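Local atomic coordinates of sugar phosphate isomerase/epimerase (Parabacteroides distasonis, PDB entry 3L23), a protein that probably acts as a metal-dependent isomerase or epimerase of sugar phosphates, built as a xylose isomerase-like TIM barrel that holds a magnesium ion. Residues A[145-150]-A[204-209]; A[215-220]-A[241-246]; A[226-231]-A[257-262]. All blocks are in the same frame, centred on the assembly; numbering follows the deposited sequence.

How the interactions relate
Interactions 2 and 3 touch on one side of the TIM barrel; interaction 1 stands apart. It comes first along the chain and joins helix 136-155 to the loop leading from helix 198-205 into strand 211-216. That strand pairs with strand 238-243 at the magnesium site in interaction 2, whose nearest atoms are about 12 Å from those of interaction 1 (centres about 23 Å apart). Interaction 3 packs helix 227-233 on helix 257-267 behind the same strands. Its segments alternate in the chain with those of interaction 2, their centres lie about 10 Å apart, and M215 meets P227 and Y230, so the strand pair carrying two of the metal ligands is backed directly by these helices.

Interaction 1: A[145-150]-A[204-209]; sequences IFNQAS and KDTDPS
N147 of helix 136-155 reaches out to the backbone of T206 and D207, just beyond helix 198-205, and its amide works at both ends. The tight part of the contact is the grip of its oxygen. OD1 of N147 accepts from D207 N at 2.9 Å in an almost straight bond (177° at the hydrogen), the donor standing somewhat off the carbonyl plane. With CG anti to its own carbonyl carbon (chi1 -76°), N147 turns its amide toward the loop, where OD1 of N147 also lies 3.5 Å from D207 CB. The two side chains cross at about a right angle. The inner side is buried but meets at longer range: the methyl CG2 of T206 stands at the edge of the F146 ring, 4.4 Å from F146 CB, while F146 stacks on F162 and T206 rests on V211 and F213 of the neighbouring strand. OG1 of T206 is held by M202 O and R237.

The outer side is looser and water-mediated. Water 1 accepts from N147 ND2 at 3.1 Å and donates to D205 O at the same length, linking two groups too far apart to bond directly. Farther along the loop, OD1 of D207 takes both S209 N (2.8 Å) and S209 OG (2.7 Å) from one face of its carboxylate, the first closing an Asx turn that shapes the loop. An alanine in place of N147 is likely to strand D207 N without its acceptor and to break the water bridge, leaving the loop more mobile. The arrangement is an asparagine side chain clasping the backbone of a helix-to-strand connection, here tying the outer helix 136-155 of the TIM barrel to the loop that feeds strand 211-216.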
loop_
_atom_site.group_PDB
_atom_site.type_symbol
_atom_site.label_atom_id
_atom_site.label_comp_id
_atom_site.label_asym_id
_atom_site.label_seq_id
_atom_site.Cartn_x
_atom_site.Cartn_y
_atom_site.Cartn_z
ATOM N N ILE A 145 2.133 9.731 15.662
ATOM C CA ILE A 145 1.087 10.234 14.786
ATOM C C ILE A 145 0.345 9.031 14.155
ATOM O O ILE A 145 -0.890 9.039 14.063
ATOM C CB ILE A 145 1.666 11.284 13.744
ATOM C CG1 ILE A 145 1.993 12.589 14.473
ATOM C CG2 ILE A 145 0.735 11.510 12.542
ATOM C CD1 ILE A 145 2.929 13.571 13.703
ATOM N N PHE A 146 1.066 8.007 13.735
ATOM C CA PHE A 146 0.426 6.813 13.176
ATOM C C PHE A 146 -0.498 6.147 14.217
ATOM O O PHE A 146 -1.622 5.699 13.899
ATOM C CB PHE A 146 1.468 5.800 12.714
ATOM C CG PHE A 146 2.261 6.194 11.442
ATOM C CD1 PHE A 146 1.942 7.301 10.665
ATOM C CD2 PHE A 146 3.288 5.365 11.013
ATOM C CE1 PHE A 146 2.700 7.611 9.511
ATOM C CE2 PHE A 146 4.020 5.653 9.858
ATOM C CZ PHE A 146 3.715 6.762 9.118
ATOM N N ASN A 147 -0.014 6.058 15.461
ATOM C CA ASN A 147 -0.809 5.458 16.543
ATOM C C ASN A 147 -2.108 6.260 16.729
ATOM O O ASN A 147 -3.184 5.689 16.854
ATOM C CB ASN A 147 -0.054 5.423 17.879
ATOM C CG ASN A 147 1.000 4.345 17.949
ATOM O OD1 ASN A 147 0.939 3.334 17.239
ATOM N ND2 ASN A 147 1.963 4.533 18.833
ATOM N N GLN A 148 -2.006 7.587 16.727
ATOM C CA GLN A 148 -3.196 8.426 16.926
ATOM C C GLN A 148 -4.110 8.353 15.701
ATOM O O GLN A 148 -5.333 8.375 15.855
ATOM C CB GLN A 148 -2.838 9.874 17.200
ATOM C CG GLN A 148 -4.078 10.660 17.600
ATOM C CD GLN A 148 -3.819 12.119 17.950
ATOM O OE1 GLN A 148 -2.698 12.621 17.817
ATOM N NE2 GLN A 148 -4.867 12.804 18.379
ATOM N N ALA A 149 -3.539 8.282 14.494
ATOM C CA ALA A 149 -4.338 8.128 13.254
ATOM C C ALA A 149 -5.205 6.890 13.344
ATOM O O ALA A 149 -6.369 6.914 12.962
ATOM C CB ALA A 149 -3.442 8.068 11.981
ATOM N N SER A 150 -4.639 5.800 13.864
ATOM C CA SER A 150 -5.378 4.556 14.010
ATOM C C SER A 150 -6.608 4.743 14.877
ATOM O O SER A 150 -7.687 4.238 14.535
ATOM C CB SER A 150 -4.467 3.479 14.586
ATOM O OG SER A 150 -5.216 2.339 14.926
ATOM N N LYS A 204 9.147 -1.011 16.003
ATOM C CA LYS A 204 9.354 -0.936 17.462
ATOM C C LYS A 204 8.401 0.006 18.195
ATOM O O LYS A 204 7.952 -0.289 19.329
ATOM C CB LYS A 204 10.791 -0.496 17.754
ATOM C CG LYS A 204 11.141 -0.477 19.216
ATOM C CD LYS A 204 12.613 -0.267 19.461
ATOM C CE LYS A 204 13.109 1.078 19.058
ATOM N NZ LYS A 204 14.116 1.476 20.118
ATOM N N ASP A 205 8.138 1.155 17.588
ATOM C CA ASP A 205 7.490 2.266 18.267
ATOM C C ASP A 205 6.067 2.569 17.830
ATOM O O ASP A 205 5.507 3.575 18.248
ATOM C CB ASP A 205 8.350 3.513 18.107
ATOM C CG ASP A 205 9.644 3.435 18.907
ATOM O OD1 ASP A 205 9.642 2.820 19.991
ATOM O OD2 ASP A 205 10.650 4.009 18.468
ATOM N N THR A 206 5.481 1.692 17.031
ATOM C CA THR A 206 4.045 1.735 16.736
ATOM C C THR A 206 3.410 0.607 17.553
ATOM O O THR A 206 4.045 -0.401 17.835
ATOM C CB THR A 206 3.710 1.587 15.277
ATOM O OG1 THR A 206 4.314 0.405 14.737
ATOM C CG2 THR A 206 4.190 2.819 14.525
ATOM N N ASP A 207 2.190 0.838 17.996
ATOM C CA ASP A 207 1.438 -0.065 18.894
ATOM C C ASP A 207 0.857 -1.168 18.011
ATOM O O ASP A 207 0.062 -0.873 17.121
ATOM C CB ASP A 207 0.342 0.747 19.572
ATOM C CG ASP A 207 -0.494 -0.043 20.549
ATOM O OD1 ASP A 207 -0.646 -1.272 20.360
ATOM O OD2 ASP A 207 -1.011 0.598 21.512
ATOM N N PRO A 208 1.211 -2.445 18.267
ATOM C CA PRO A 208 0.677 -3.512 17.399
ATOM C C PRO A 208 -0.832 -3.679 17.401
ATOM O O PRO A 208 -1.368 -4.286 16.463
ATOM C CB PRO A 208 1.306 -4.787 17.957
ATOM C CG PRO A 208 2.432 -4.350 18.777
ATOM C CD PRO A 208 2.075 -2.997 19.320
ATOM N N SER A 209 -1.510 -3.140 18.393
ATOM C CA SER A 209 -2.959 -3.217 18.469
ATOM C C SER A 209 -3.591 -2.104 17.639
ATOM O O SER A 209 -4.806 -2.056 17.491
ATOM C CB SER A 209 -3.445 -3.107 19.915
ATOM O OG SER A 209 -3.323 -1.773 20.409
HETATM O O HOH W 1 3.733 2.698 20.589
#

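Interaction 2: A[215-220]-A[241-246]. With MG (magnesium ion), chain B.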
loop_
_atom_site.group_PDB
_atom_site.type_symbol
_atom_site.label_atom_id
_atom_site.label_comp_id
_atom_site.label_asym_id
_atom_site.label_seq_id
_atom_site.Cartn_x
_atom_site.Cartn_y
_atom_site.Cartn_z
HETATM N N MSE A 215 3.483 -4.993 3.566
HETATM C CA MSE A 215 4.873 -5.031 3.111
HETATM C C MSE A 215 4.901 -5.166 1.588
HETATM O O MSE A 215 4.302 -6.089 1.017
HETATM C CB MSE A 215 5.647 -6.184 3.743
HETATM C CG MSE A 215 7.015 -6.410 3.098
HETATM SE SE MSE A 215 8.217 -7.383 4.221
HETATM C CE MSE A 215 8.876 -5.932 5.235
ATOM N N ASP A 216 5.581 -4.242 0.927
ATOM C CA ASP A 216 5.794 -4.344 -0.520
ATOM C C ASP A 216 7.067 -5.140 -0.700
ATOM O O ASP A 216 8.170 -4.667 -0.386
ATOM C CB ASP A 216 5.865 -2.978 -1.161
ATOM C CG ASP A 216 5.970 -3.029 -2.668
ATOM O OD1 ASP A 216 6.879 -3.705 -3.157
ATOM O OD2 ASP A 216 5.193 -2.318 -3.338
ATOM N N VAL A 217 6.906 -6.345 -1.234
ATOM C CA VAL A 217 8.057 -7.254 -1.268
ATOM C C VAL A 217 9.169 -6.746 -2.184
ATOM O O VAL A 217 10.346 -7.012 -1.911
ATOM C CB VAL A 217 7.645 -8.723 -1.604
ATOM C CG1 VAL A 217 6.703 -9.240 -0.543
ATOM C CG2 VAL A 217 7.016 -8.865 -3.006
ATOM N N TYR A 218 8.817 -6.113 -3.318
ATOM C CA TYR A 218 9.810 -5.612 -4.253
ATOM C C TYR A 218 10.613 -4.464 -3.620
ATOM O O TYR A 218 11.864 -4.427 -3.688
ATOM C CB TYR A 218 9.153 -5.090 -5.529
ATOM C CG TYR A 218 10.071 -4.338 -6.470
ATOM C CD1 TYR A 218 10.965 -4.989 -7.332
ATOM C CD2 TYR A 218 10.082 -2.920 -6.520
ATOM C CE1 TYR A 218 11.753 -4.285 -8.211
ATOM C CE2 TYR A 218 10.850 -2.252 -7.365
ATOM C CZ TYR A 218 11.718 -2.911 -8.226
ATOM O OH TYR A 218 12.520 -2.254 -9.097
ATOM N N TRP A 219 9.897 -3.491 -3.052
ATOM C CA TRP A 219 10.609 -2.356 -2.510
ATOM C C TRP A 219 11.436 -2.735 -1.296
ATOM O O TRP A 219 12.423 -2.081 -0.989
ATOM C CB TRP A 219 9.670 -1.174 -2.223
ATOM C CG TRP A 219 9.266 -0.509 -3.502
ATOM C CD1 TRP A 219 8.068 -0.595 -4.118
ATOM C CD2 TRP A 219 10.097 0.306 -4.343
ATOM N NE1 TRP A 219 8.092 0.089 -5.288
ATOM C CE2 TRP A 219 9.318 0.685 -5.443
ATOM C CE3 TRP A 219 11.411 0.755 -4.259
ATOM C CZ2 TRP A 219 9.809 1.476 -6.471
ATOM C CZ3 TRP A 219 11.910 1.575 -5.258
ATOM C CH2 TRP A 219 11.113 1.907 -6.381
ATOM N N THR A 220 11.063 -3.790 -0.597
ATOM C CA THR A 220 11.883 -4.352 0.512
ATOM C C THR A 220 13.224 -4.849 -0.010
ATOM O O THR A 220 14.312 -4.472 0.494
ATOM C CB THR A 220 11.115 -5.455 1.317
ATOM O OG1 THR A 220 9.882 -4.890 1.773
ATOM C CG2 THR A 220 11.938 -5.939 2.534
ATOM N N LEU A 241 0.276 -8.011 1.789
ATOM C CA LEU A 241 1.442 -7.806 0.938
ATOM C C LEU A 241 1.139 -7.088 -0.381
ATOM O O LEU A 241 0.049 -7.174 -0.910
ATOM C CB LEU A 241 2.114 -9.141 0.530
ATOM C CG LEU A 241 2.622 -10.093 1.620
ATOM C CD1 LEU A 241 3.270 -11.310 1.005
ATOM C CD2 LEU A 241 3.611 -9.322 2.505
ATOM N N HIS A 242 2.125 -6.354 -0.886
ATOM C CA HIS A 242 2.185 -6.050 -2.303
ATOM C C HIS A 242 3.125 -7.038 -2.956
ATOM O O HIS A 242 4.261 -7.225 -2.496
ATOM C CB HIS A 242 2.685 -4.635 -2.575
ATOM C CG HIS A 242 1.600 -3.610 -2.563
ATOM N ND1 HIS A 242 1.808 -2.318 -3.022
ATOM C CD2 HIS A 242 0.322 -3.668 -2.129
ATOM C CE1 HIS A 242 0.666 -1.654 -2.907
ATOM N NE2 HIS A 242 -0.243 -2.445 -2.368
ATOM N N ILE A 243 2.618 -7.702 -4.000
ATOM C CA ILE A 243 3.379 -8.641 -4.818
ATOM C C ILE A 243 3.738 -7.894 -6.099
ATOM O O ILE A 243 2.869 -7.460 -6.873
ATOM C CB ILE A 243 2.555 -9.929 -5.118
ATOM C CG1 ILE A 243 2.137 -10.688 -3.841
ATOM C CG2 ILE A 243 3.276 -10.909 -6.071
ATOM C CD1 ILE A 243 3.259 -11.156 -2.925
ATOM N N LYS A 244 5.045 -7.695 -6.284
ATOM C CA LYS A 244 5.583 -6.800 -7.289
ATOM C C LYS A 244 6.954 -7.293 -7.703
ATOM O O LYS A 244 7.657 -7.877 -6.863
ATOM C CB LYS A 244 5.732 -5.397 -6.695
ATOM C CG LYS A 244 6.099 -4.359 -7.671
ATOM C CD LYS A 244 6.233 -2.960 -7.094
ATOM C CE LYS A 244 6.612 -1.994 -8.194
ATOM N NZ LYS A 244 7.878 -2.356 -8.954
ATOM N N ASP A 245 7.340 -7.029 -8.955
ATOM C CA ASP A 245 8.667 -7.357 -9.506
ATOM C C ASP A 245 9.157 -6.044 -10.150
ATOM O O ASP A 245 8.516 -4.998 -9.975
ATOM C CB ASP A 245 8.535 -8.525 -10.519
ATOM C CG ASP A 245 9.822 -9.321 -10.719
ATOM O OD1 ASP A 245 10.955 -8.775 -10.601
ATOM O OD2 ASP A 245 9.701 -10.525 -11.091
ATOM N N ARG A 246 10.273 -6.078 -10.867
ATOM C CA ARG A 246 10.725 -4.920 -11.642
ATOM C C ARG A 246 9.655 -4.521 -12.657
ATOM O O ARG A 246 9.329 -3.318 -12.821
ATOM C CB ARG A 246 12.030 -5.250 -12.331
ATOM C CG ARG A 246 12.561 -4.241 -13.330
ATOM C CD ARG A 246 12.673 -2.837 -12.818
ATOM N NE ARG A 246 13.517 -2.698 -11.631
ATOM C CZ ARG A 246 14.833 -2.493 -11.611
ATOM N NH1 ARG A 246 15.566 -2.454 -12.710
ATOM N NH2 ARG A 246 15.421 -2.339 -10.434
HETATM MG MG MG B . 3.642 -1.097 -3.560
HETATM O O HOH W 2 5.035 0.392 -4.173
HETATM O O HOH W 3 2.210 0.735 -3.992
#
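D216 and H242 turn toward one magnesium ion by different first torsions: D216 holds CG anti to its backbone N (chi1 -175°), whereas H242 places its ring anti to the carbonyl carbon (chi1 -87°). The ion is gripped by D216 OD2 at 2.0 Å and by H242 ND1 at 2.3 Å, with waters 2 and 3, H165 and E275 completing its shell. D216 OD2 comes in at the edge of the H242 ring, the carboxylate and ring planes being steeply inclined. A second shell fixes both ligands. OD1 of D216 caps the following helix by accepting from W219 N at 3.0 Å, and H242 NE2 is bonded to E47.

Underneath, the two strands run parallel: H242 N donates to M215 O and V217 N to H242 O, a ladder that sets the two ligands side by side. On the opposite face of the sheet from D216 and H242, the selenomethionine M215 packs its CB on CD2 of L241.

Beyond the strand ends K244 runs out extended and bends only at its last torsion, carrying NZ over one face of the Y218 ring, 3.6 Å from the centroid: a cation-pi contact. K244 NZ also donates to D245 O and makes a salt bridge to E277, so the ammonium group is held from several sides. Less certainly, since R246 has two conformers, its NE lies 2.8 Å from Y218 OH in a bond within the guanidinium plane, and its NH2 adds a weak one. Metal ligands on the C-terminal ends of adjacent parallel strands are characteristic of xylose isomerase-like TIM barrels, where this end carries the active site, as it probably does here.

Interaction 3: A[226-231]-A[257-262]; sequences DPVEYM and FEMIFK
Helices 227-233 and 257-267 lie side by side, their segment axes 11° from parallel and 9.7 Å apart at closest approach, with V228 and I260 nearest in the backbone at 6.0 Å between CA atoms. V228 lies at the middle of the contact. Its two methyls divide the work: CG2 of V228 sits 3.8 Å from CG of the selenomethionine M259 and 4.1 Å from I260 CG1, while CG1 of V228 meets the CE methyl of M259. M259 can offer its chain in this way because it leaves the backbone with CG anti to N (chi1 -171°) and then bends twice, so that it crosses the valine at about a right angle.

I260 is touched from two positions of the partner helix, and probably from a third. Besides V228, the ring carbon CG of P227 approaches its CD1 at 4.3 Å. Less certainly, since M231 has two conformers, the terminal CE of this selenomethionine comes near both I260 O and I260 CG2. The side chains that meet are all apolar, holding by shape and burial, and grade from the buried I260 and P227 to the less enclosed V228 and M259.

D226 starts its helix as N-cap, with OD1 accepting from V228 N at 3.0 Å and OD2 more weakly from E229 N; this fixes the first turn from which P227 and V228 project. Inward, P227 continues onto V217 and T220 of helix 217-222 and onto M215 of strand 211-216, and I260 rests on V217 and on I243 of strand 238-243, so the pair forms part of the helical layer covering two adjacent barrel strands.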
loop_
_atom_site.group_PDB
_atom_site.type_symbol
_atom_site.label_atom_id
_atom_site.label_comp_id
_atom_site.label_asym_id
_atom_site.label_seq_id
_atom_site.Cartn_x
_atom_site.Cartn_y
_atom_site.Cartn_z
ATOM N N ASP A 226 15.290 -8.490 3.232
ATOM C CA ASP A 226 14.594 -9.722 2.815
ATOM C C ASP A 226 13.188 -9.764 3.360
ATOM O O ASP A 226 13.034 -9.883 4.563
ATOM C CB ASP A 226 15.357 -10.921 3.368
ATOM C CG ASP A 226 14.729 -12.256 3.003
ATOM O OD1 ASP A 226 13.834 -12.320 2.122
ATOM O OD2 ASP A 226 15.158 -13.260 3.637
ATOM N N PRO A 227 12.171 -9.731 2.475
ATOM C CA PRO A 227 10.804 -9.759 2.958
ATOM C C PRO A 227 10.453 -11.062 3.659
ATOM O O PRO A 227 9.611 -11.073 4.552
ATOM C CB PRO A 227 9.976 -9.576 1.697
ATOM C CG PRO A 227 10.810 -10.016 0.597
ATOM C CD PRO A 227 12.217 -9.653 1.008
ATOM N N VAL A 228 11.113 -12.150 3.299
ATOM C CA VAL A 228 10.849 -13.419 3.994
ATOM C C VAL A 228 11.320 -13.366 5.444
ATOM O O VAL A 228 10.601 -13.775 6.348
ATOM C CB VAL A 228 11.440 -14.577 3.202
ATOM C CG1 VAL A 228 11.446 -15.864 4.021
ATOM C CG2 VAL A 228 10.646 -14.748 1.868
ATOM N N GLU A 229 12.533 -12.870 5.676
ATOM C CA GLU A 229 13.029 -12.645 7.030
ATOM C C GLU A 229 12.128 -11.723 7.847
ATOM O O GLU A 229 11.901 -11.973 9.039
ATOM C CB GLU A 229 14.444 -12.049 6.997
ATOM C CG GLU A 229 15.033 -11.755 8.369
ATOM C CD GLU A 229 16.398 -11.008 8.335
ATOM O OE1 GLU A 229 16.817 -10.474 7.262
ATOM O OE2 GLU A 229 17.031 -10.984 9.419
ATOM N N TYR A 230 11.646 -10.642 7.236
ATOM C CA TYR A 230 10.730 -9.721 7.921
ATOM C C TYR A 230 9.426 -10.417 8.339
ATOM O O TYR A 230 8.946 -10.247 9.477
ATOM C CB TYR A 230 10.446 -8.447 7.094
ATOM C CG TYR A 230 11.382 -7.347 7.504
ATOM C CD1 TYR A 230 11.142 -6.597 8.637
ATOM C CD2 TYR A 230 12.561 -7.106 6.789
ATOM C CE1 TYR A 230 12.052 -5.600 9.052
ATOM C CE2 TYR A 230 13.446 -6.166 7.200
ATOM C CZ TYR A 230 13.204 -5.418 8.346
ATOM O OH TYR A 230 14.151 -4.476 8.730
HETATM N N MSE A 231 8.827 -11.172 7.427
HETATM C CA MSE A 231 7.621 -11.953 7.771
HETATM C C MSE A 231 7.898 -12.971 8.907
HETATM O O MSE A 231 7.062 -13.172 9.782
HETATM C CB MSE A 231 7.049 -12.677 6.533
HETATM C CG MSE A 231 6.156 -11.802 5.693
HETATM SE SE MSE A 231 5.395 -12.816 4.214
HETATM C CE MSE A 231 6.936 -12.853 3.001
ATOM N N PHE A 257 9.422 -15.511 -5.695
ATOM C CA PHE A 257 7.987 -15.584 -5.368
ATOM C C PHE A 257 7.569 -16.925 -4.715
ATOM O O PHE A 257 6.684 -16.915 -3.853
ATOM C CB PHE A 257 7.136 -15.247 -6.583
ATOM C CG PHE A 257 7.246 -13.826 -7.000
ATOM C CD1 PHE A 257 6.912 -12.796 -6.117
ATOM C CD2 PHE A 257 7.729 -13.508 -8.260
ATOM C CE1 PHE A 257 7.025 -11.467 -6.549
ATOM C CE2 PHE A 257 7.858 -12.199 -8.677
ATOM C CZ PHE A 257 7.487 -11.195 -7.837
ATOM N N GLU A 258 8.216 -18.031 -5.055
ATOM C CA GLU A 258 7.876 -19.305 -4.407
ATOM C C GLU A 258 8.056 -19.189 -2.898
ATOM O O GLU A 258 7.169 -19.567 -2.142
ATOM C CB GLU A 258 8.677 -20.467 -4.995
ATOM C CG GLU A 258 8.312 -21.829 -4.395
ATOM C CD GLU A 258 9.037 -22.983 -5.037
ATOM O OE1 GLU A 258 9.881 -22.770 -5.946
ATOM O OE2 GLU A 258 8.753 -24.129 -4.637
HETATM N N MSE A 259 9.194 -18.662 -2.455
HETATM C CA MSE A 259 9.469 -18.508 -1.027
HETATM C C MSE A 259 8.585 -17.454 -0.393
HETATM O O MSE A 259 8.137 -17.619 0.740
HETATM C CB MSE A 259 10.980 -18.219 -0.790
HETATM C CG MSE A 259 11.414 -18.247 0.629
HETATM SE SE MSE A 259 11.422 -20.059 1.356
HETATM C CE MSE A 259 10.306 -19.594 2.940
ATOM N N ILE A 260 8.358 -16.341 -1.100
ATOM C CA ILE A 260 7.476 -15.288 -0.611
ATOM C C ILE A 260 6.065 -15.848 -0.345
ATOM O O ILE A 260 5.519 -15.634 0.731
ATOM C CB ILE A 260 7.436 -14.094 -1.568
ATOM C CG1 ILE A 260 8.743 -13.329 -1.451
ATOM C CG2 ILE A 260 6.262 -13.169 -1.272
ATOM C CD1 ILE A 260 8.945 -12.306 -2.555
ATOM N N PHE A 261 5.496 -16.581 -1.301
ATOM C CA PHE A 261 4.152 -17.152 -1.086
ATOM C C PHE A 261 4.120 -18.249 -0.021
ATOM O O PHE A 261 3.173 -18.330 0.752
ATOM C CB PHE A 261 3.536 -17.655 -2.382
ATOM C CG PHE A 261 2.861 -16.575 -3.156
ATOM C CD1 PHE A 261 3.596 -15.763 -4.070
ATOM C CD2 PHE A 261 1.513 -16.304 -2.949
ATOM C CE1 PHE A 261 2.975 -14.737 -4.778
ATOM C CE2 PHE A 261 0.901 -15.286 -3.653
ATOM C CZ PHE A 261 1.619 -14.506 -4.555
ATOM N N LYS A 262 5.154 -19.074 0.030
ATOM C CA LYS A 262 5.245 -20.083 1.074
ATOM C C LYS A 262 5.163 -19.409 2.434
ATOM O O LYS A 262 4.404 -19.835 3.342
ATOM C CB LYS A 262 6.550 -20.851 0.931
ATOM C CG LYS A 262 6.789 -21.852 2.032
ATOM C CD LYS A 262 7.869 -22.824 1.659
ATOM C CE LYS A 262 8.444 -23.465 2.886
ATOM N NZ LYS A 262 9.317 -24.589 2.505
#